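Local structure of ThiJ/PfpI family protein (Francisella tularensis subsp. novicida, 4P5P) at residues E162-V166 with G167-V171. The protein is a virulence-associated member of the DJ-1/PfpI family with a flavodoxin-like fold, probably of the Hsp31 type and possibly a glyoxalase III. Sequence-based numbering, arbitrary orientation. Where two conformers were deposited one is given.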
loop_
_atom_site.group_PDB
_atom_site.type_symbol
_atom_site.label_atom_id
_atom_site.label_comp_id
_atom_site.label_asym_id
_atom_site.label_seq_id
_atom_site.Cartn_x
_atom_site.Cartn_y
_atom_site.Cartn_z
ATOM N N GLU A 162 -3.014 13.586 10.723
ATOM C CA GLU A 162 -3.899 13.469 9.570
ATOM C C GLU A 162 -5.144 12.662 9.940
ATOM O O GLU A 162 -6.251 13.015 9.545
ATOM C CB GLU A 162 -3.152 12.836 8.385
ATOM C CG GLU A 162 -2.303 13.839 7.620
ATOM C CD GLU A 162 -1.079 13.245 6.939
ATOM O OE1 GLU A 162 -0.487 12.275 7.460
ATOM O OE2 GLU A 162 -0.683 13.777 5.877
ATOM N N GLU A 163 -4.966 11.585 10.705
ATOM C CA GLU A 163 -6.099 10.760 11.137
ATOM C C GLU A 163 -7.100 11.567 11.989
ATOM O O GLU A 163 -8.315 11.398 11.875
ATOM C CB GLU A 163 -5.602 9.527 11.915
ATOM C CG GLU A 163 -6.615 8.394 11.964
ATOM C CD GLU A 163 -6.718 7.643 10.634
ATOM O OE1 GLU A 163 -5.911 6.711 10.427
ATOM O OE2 GLU A 163 -7.590 7.981 9.800
ATOM N N LYS A 164 -6.583 12.450 12.835
ATOM C CA LYS A 164 -7.425 13.317 13.654
ATOM C C LYS A 164 -8.178 14.343 12.804
ATOM O O LYS A 164 -9.361 14.604 13.031
ATOM C CB LYS A 164 -6.566 14.010 14.716
ATOM C CG LYS A 164 -7.367 14.791 15.743
ATOM C CD LYS A 164 -6.478 15.337 16.849
ATOM C CE LYS A 164 -7.267 16.238 17.788
ATOM N NZ LYS A 164 -6.510 16.582 19.022
ATOM N N ILE A 165 -7.493 14.916 11.824
ATOM C CA ILE A 165 -8.113 15.887 10.931
ATOM C C ILE A 165 -9.318 15.296 10.196
ATOM O O ILE A 165 -10.334 15.972 10.045
ATOM C CB ILE A 165 -7.090 16.426 9.912
ATOM C CG1 ILE A 165 -6.063 17.309 10.631
ATOM C CG2 ILE A 165 -7.769 17.232 8.806
ATOM C CD1 ILE A 165 -4.825 17.612 9.811
ATOM N N VAL A 166 -9.219 14.046 9.745
ATOM C CA VAL A 166 -10.320 13.420 9.002
ATOM C C VAL A 166 -11.354 12.760 9.929
ATOM O O VAL A 166 -12.338 12.173 9.460
ATOM C CB VAL A 166 -9.800 12.370 7.983
ATOM C CG1 VAL A 166 -8.878 13.027 6.968
ATOM C CG2 VAL A 166 -9.101 11.213 8.680
ATOM N N GLY A 167 -11.123 12.850 11.236
ATOM C CA GLY A 167 -12.102 12.445 12.229
ATOM C C GLY A 167 -12.279 10.953 12.442
ATOM O O GLY A 167 -13.344 10.513 12.874
ATOM N N LEU A 168 -11.240 10.171 12.170
ATOM C CA LEU A 168 -11.355 8.716 12.231
ATOM C C LEU A 168 -10.441 8.083 13.272
ATOM O O LEU A 168 -10.300 6.874 13.299
ATOM C CB LEU A 168 -11.064 8.117 10.852
ATOM C CG LEU A 168 -12.102 8.458 9.777
ATOM C CD1 LEU A 168 -11.592 8.063 8.394
ATOM C CD2 LEU A 168 -13.433 7.771 10.070
ATOM N N THR A 169 -9.849 8.896 14.139
ATOM C CA THR A 169 -8.967 8.398 15.191
ATOM C C THR A 169 -9.647 7.316 16.020
ATOM O O THR A 169 -9.010 6.346 16.427
ATOM C CB THR A 169 -8.519 9.539 16.129
ATOM O OG1 THR A 169 -7.804 10.525 15.377
ATOM C CG2 THR A 169 -7.616 9.017 17.243
ATOM N N ASP A 170 -10.942 7.499 16.266
ATOM C CA ASP A 170 -11.715 6.588 17.102
ATOM C C ASP A 170 -12.483 5.531 16.294
ATOM O O ASP A 170 -13.218 4.720 16.861
ATOM C CB ASP A 170 -12.690 7.394 17.971
ATOM C CG ASP A 170 -13.240 6.588 19.128
ATOM O OD1 ASP A 170 -12.508 6.407 20.125
ATOM O OD2 ASP A 170 -14.403 6.138 19.043
ATOM N N VAL A 171 -12.303 5.529 14.977
ATOM C CA VAL A 171 -12.955 4.537 14.123
ATOM C C VAL A 171 -11.969 3.442 13.705
ATOM O O VAL A 171 -12.326 2.262 13.640
ATOM C CB VAL A 171 -13.566 5.197 12.867
ATOM C CG1 VAL A 171 -14.276 4.164 12.017
ATOM C CG2 VAL A 171 -14.539 6.313 13.267
#
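Glu163, in the last turn of helix 160-165, meets the chain that leaves the helix with both its carbonyl and its side chain. Its O accepts the N-H of Leu168 at 3.2 Å, a straight bond (166° at the hydrogen). The neighbouring bond is more bent: Gly167 N reaches Lys164 O at 3.1 Å. These two bonds back into the last turn are the pair that makes a Schellman motif.

From CB, the Glu163 side chain sets off with CG anti to the backbone N (chi1 -159°), which brings CG against the backbone of Thr169, 3.9 Å from its N. A bend at chi2 (75°) then turns the carboxylate across Leu168, where OE2 lies 3.6 Å from Leu168 CB. Both oxygens are satisfied beyond the turn, OE2 by His102 NE2 and OE1 by His133 NE2, so the buried carboxylate is fixed in rotation between two histidines. Leu168 itself also touches His102.

Further out on Leu168, CD1 packs 4.0 Å from Val166 CG2, a small apolar contact near the surface, with Val166 also resting on Trp193. In one of the two Thr169 conformers OG1 comes within 3.3 Å of Lys164 CA, a doubtful contact, while the lysine chain runs extended away from the turn.

Gly167 takes a positive phi, a backbone state that glycine reaches easily. The Schellman motif thus ends the helix and leads into the loop toward helix 176-182, with Glu163 linking it to His133, the neighbour of the oxidised Cys132.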